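Local coordinates for capsid protein VP1 (Human polyomavirus 12, PDB 6Y5Z) that probably builds the icosahedral T=7 capsid of the virus, as the major coat protein assembled in pentamers, at residues Thr50-Asp55 with Ser143-Tyr148. Sequence-based numbering, arbitrary orientation.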
ATOM      1  N   THR D  50      30.611 -17.229 -12.433  1.00 18.69           N
ATOM      2  CA  THR D  50      30.629 -17.769 -13.815  1.00 19.30           C
ATOM      3  C   THR D  50      30.010 -19.169 -13.843  1.00 18.37           C
ATOM      4  O   THR D  50      29.759 -19.684 -14.965  1.00 19.48           O
ATOM      5  CB  THR D  50      32.058 -17.783 -14.383  1.00 21.50           C
ATOM      6  OG1 THR D  50      32.827 -18.648 -13.550  1.00 24.11           O
ATOM      7  CG2 THR D  50      32.666 -16.403 -14.448  1.00 24.98           C
ATOM      8  N   ALA D  51      29.797 -19.777 -12.676  1.00 17.76           N
ATOM      9  CA  ALA D  51      29.199 -21.113 -12.510  1.00 17.55           C
ATOM     10  C   ALA D  51      28.757 -21.270 -11.062  1.00 17.81           C
ATOM     11  O   ALA D  51      29.307 -20.558 -10.211  1.00 17.72           O
ATOM     12  CB  ALA D  51      30.230 -22.167 -12.865  1.00 17.59           C
ATOM     13  N   ARG D  52      27.842 -22.194 -10.773  1.00 18.72           N
ATOM     14  CA  ARG D  52      27.417 -22.457  -9.376  1.00 20.68           C
ATOM     15  C   ARG D  52      28.591 -22.956  -8.538  1.00 22.46           C
ATOM     16  O   ARG D  52      28.629 -22.663  -7.343  1.00 23.07           O
ATOM     17  CB  ARG D  52      26.332 -23.534  -9.301  1.00 23.62           C
ATOM     18  CG  ARG D  52      24.917 -23.010  -9.327  1.00 24.20           C
ATOM     19  CD  ARG D  52      23.938 -24.137  -9.080  1.00 21.02           C
ATOM     20  NE  ARG D  52      23.319 -24.151  -7.764  1.00 19.40           N
ATOM     21  CZ  ARG D  52      22.914 -25.253  -7.143  1.00 18.39           C
ATOM     22  NH1 ARG D  52      23.098 -26.438  -7.697  1.00 17.87           N
ATOM     23  NH2 ARG D  52      22.308 -25.185  -5.978  1.00 18.42           N
ATOM     24  N   GLU D  53      29.539 -23.665  -9.167  1.00 24.52           N
ATOM     25  CA  GLU D  53      30.668 -24.327  -8.464  1.00 25.49           C
ATOM     26  C   GLU D  53      31.852 -23.376  -8.289  1.00 25.27           C
ATOM     27  O   GLU D  53      32.812 -23.775  -7.638  1.00 25.42           O
ATOM     28  CB  GLU D  53      31.131 -25.548  -9.264  1.00 26.64           C
ATOM     29  CG  GLU D  53      30.085 -26.626  -9.372  1.00 29.93           C
ATOM     30  CD  GLU D  53      28.947 -26.407 -10.359  1.00 32.44           C
ATOM     31  OE1 GLU D  53      29.056 -25.534 -11.285  1.00 26.77           O
ATOM     32  OE2 GLU D  53      27.930 -27.130 -10.199  1.00 37.43           O
ATOM     33  N   THR D  54      31.832 -22.183  -8.892  1.00 23.34           N
ATOM     34  CA  THR D  54      32.936 -21.199  -8.790  1.00 24.14           C
ATOM     35  C   THR D  54      32.459 -19.928  -8.091  1.00 22.32           C
ATOM     36  O   THR D  54      33.023 -18.871  -8.336  1.00 24.13           O
ATOM     37  CB  THR D  54      33.506 -20.869 -10.172  1.00 24.94           C
ATOM     38  OG1 THR D  54      32.460 -20.300 -10.964  1.00 25.95           O
ATOM     39  CG2 THR D  54      34.078 -22.092 -10.851  1.00 27.27           C
ATOM     40  N   ASP D  55      31.425 -20.032  -7.267  1.00 21.35           N
ATOM     41  CA  ASP D  55      30.787 -18.857  -6.632  1.00 19.96           C
ATOM     42  C   ASP D  55      31.576 -18.555  -5.355  1.00 19.39           C
ATOM     43  O   ASP D  55      31.381 -19.280  -4.358  1.00 18.27           O
ATOM     44  CB  ASP D  55      29.319 -19.160  -6.396  1.00 21.24           C
ATOM     45  CG  ASP D  55      28.505 -17.990  -5.887  1.00 21.83           C
ATOM     46  OD1 ASP D  55      29.029 -16.867  -5.827  1.00 20.88           O
ATOM     47  OD2 ASP D  55      27.333 -18.248  -5.587  1.00 26.95           O
ATOM     48  N   SER D 143      22.076 -20.907  -2.355  1.00 15.61           N
ATOM     49  CA  SER D 143      22.870 -21.981  -2.990  1.00 16.12           C
ATOM     50  C   SER D 143      23.785 -22.619  -1.951  1.00 15.72           C
ATOM     51  O   SER D 143      24.571 -21.892  -1.308  1.00 16.36           O
ATOM     52  CB  SER D 143      23.667 -21.479  -4.152  1.00 16.74           C
ATOM     53  OG  SER D 143      24.618 -22.481  -4.537  1.00 18.50           O
ATOM     54  N   HIS D 144      23.708 -23.931  -1.815  1.00 16.21           N
ATOM     55  CA  HIS D 144      24.583 -24.689  -0.895  1.00 16.63           C
ATOM     56  C   HIS D 144      26.026 -24.718  -1.418  1.00 17.24           C
ATOM     57  O   HIS D 144      26.915 -25.093  -0.637  1.00 18.45           O
ATOM     58  CB  HIS D 144      23.998 -26.083  -0.640  1.00 17.06           C
ATOM     59  CG  HIS D 144      24.179 -27.059  -1.748  1.00 16.84           C
ATOM     60  ND1 HIS D 144      25.211 -28.008  -1.755  1.00 17.89           N
ATOM     61  CD2 HIS D 144      23.442 -27.285  -2.863  1.00 18.01           C
ATOM     62  CE1 HIS D 144      25.097 -28.755  -2.843  1.00 18.30           C
ATOM     63  NE2 HIS D 144      24.030 -28.329  -3.555  1.00 17.95           N
ATOM     64  N   LEU D 145      26.280 -24.312  -2.668  1.00 15.67           N
ATOM     65  CA  LEU D 145      27.617 -24.484  -3.289  1.00 16.81           C
ATOM     66  C   LEU D 145      28.490 -23.242  -3.123  1.00 16.45           C
ATOM     67  O   LEU D 145      29.670 -23.305  -3.524  1.00 18.54           O
ATOM     68  CB  LEU D 145      27.446 -24.859  -4.763  1.00 16.94           C
ATOM     69  CG  LEU D 145      26.895 -26.260  -5.002  1.00 19.69           C
ATOM     70  CD1 LEU D 145      26.610 -26.479  -6.473  1.00 20.83           C
ATOM     71  CD2 LEU D 145      27.871 -27.314  -4.479  1.00 20.23           C
ATOM     72  N   VAL D 146      27.975 -22.154  -2.539  1.00 17.32           N
ATOM     73  CA  VAL D 146      28.794 -20.921  -2.388  1.00 17.14           C
ATOM     74  C   VAL D 146      30.009 -21.264  -1.513  1.00 16.77           C
ATOM     75  O   VAL D 146      29.843 -21.953  -0.495  1.00 17.29           O
ATOM     76  CB  VAL D 146      28.000 -19.738  -1.804  1.00 17.70           C
ATOM     77  CG1 VAL D 146      28.864 -18.493  -1.648  1.00 17.95           C
ATOM     78  CG2 VAL D 146      26.755 -19.419  -2.630  1.00 19.99           C
ATOM     79  N   GLN D 147      31.176 -20.763  -1.913  1.00 16.44           N
ATOM     80  CA  GLN D 147      32.435 -20.847  -1.135  1.00 17.98           C
ATOM     81  C   GLN D 147      32.656 -19.495  -0.446  1.00 16.79           C
ATOM     82  O   GLN D 147      33.079 -18.534  -1.129  1.00 16.89           O
ATOM     83  CB  GLN D 147      33.589 -21.198  -2.076  1.00 20.47           C
ATOM     84  CG  GLN D 147      33.330 -22.447  -2.895  1.00 24.78           C
ATOM     85  CD  GLN D 147      34.446 -22.684  -3.886  1.00 27.51           C
ATOM     86  OE1 GLN D 147      35.623 -22.533  -3.565  1.00 32.41           O
ATOM     87  NE2 GLN D 147      34.076 -22.977  -5.120  1.00 28.59           N
ATOM     88  N   TYR D 148      32.330 -19.409   0.833  1.00 16.86           N
ATOM     89  CA  TYR D 148      32.445 -18.151   1.610  1.00 17.30           C
ATOM     90  C   TYR D 148      33.910 -17.916   1.939  1.00 18.08           C
ATOM     91  O   TYR D 148      34.668 -18.864   2.133  1.00 18.36           O
ATOM     92  CB  TYR D 148      31.501 -18.154   2.814  1.00 16.35           C
ATOM     93  CG  TYR D 148      30.082 -17.951   2.361  1.00 16.27           C
ATOM     94  CD1 TYR D 148      29.674 -16.735   1.832  1.00 16.54           C
ATOM     95  CD2 TYR D 148      29.181 -19.005   2.354  1.00 16.18           C
ATOM     96  CE1 TYR D 148      28.383 -16.575   1.339  1.00 17.45           C
ATOM     97  CE2 TYR D 148      27.881 -18.857   1.874  1.00 16.55           C
ATOM     98  CZ  TYR D 148      27.493 -17.638   1.349  1.00 16.08           C
ATOM     99  OH  TYR D 148      26.237 -17.466   0.837  1.00 16.81           O
TER
HETATM  100  O   HOH W   1      26.643 -21.246  -5.960  1.00 20.78           O
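Two long loops of the VP1 subunit meet here, and the type I beta turn from Ser143 to Val146 faces Arg52 to Asp55. One backbone bond ties them: Gln147 N donates to Asp55 O at 2.9 Å. Beside it, Gln147 NE2 lies 2.9 Å from Glu53 O, while Gln147 OE1 is hydrogen-bonded to Arg56 NE. A water bridges the loops. It donates to Arg52 O and Asp55 OD2 and accepts from Ser143 OG. With chi1 at 168°, Ser143 swings OG away from its own N, where it also takes the N-H of Leu145 at 3.1 Å, an ST turn. Leu145 CD1 sits over one face of the Arg52 guanidinium, 3.7 Å from NH1. Arg52 NH2 comes 3.9 Å from His144 CD2, with guanidinium and imidazole planes 76° apart. The Val146 CG2 methyl makes a close contact with the carboxylate oxygen Asp55 OD2, at 3.2 Å. In a second subunit of the pentamer, Thr38 is hydrogen-bonded to Arg52 and His144, and His106 to Asp55; its Trp39 makes a cation-pi contact with Arg52. The contact thus lies at a subunit interface, its centre about 25 Å from the chain centre. It joins the loop between strands 9-26 and 66-71 to the one between strands 136-139 and 173-175.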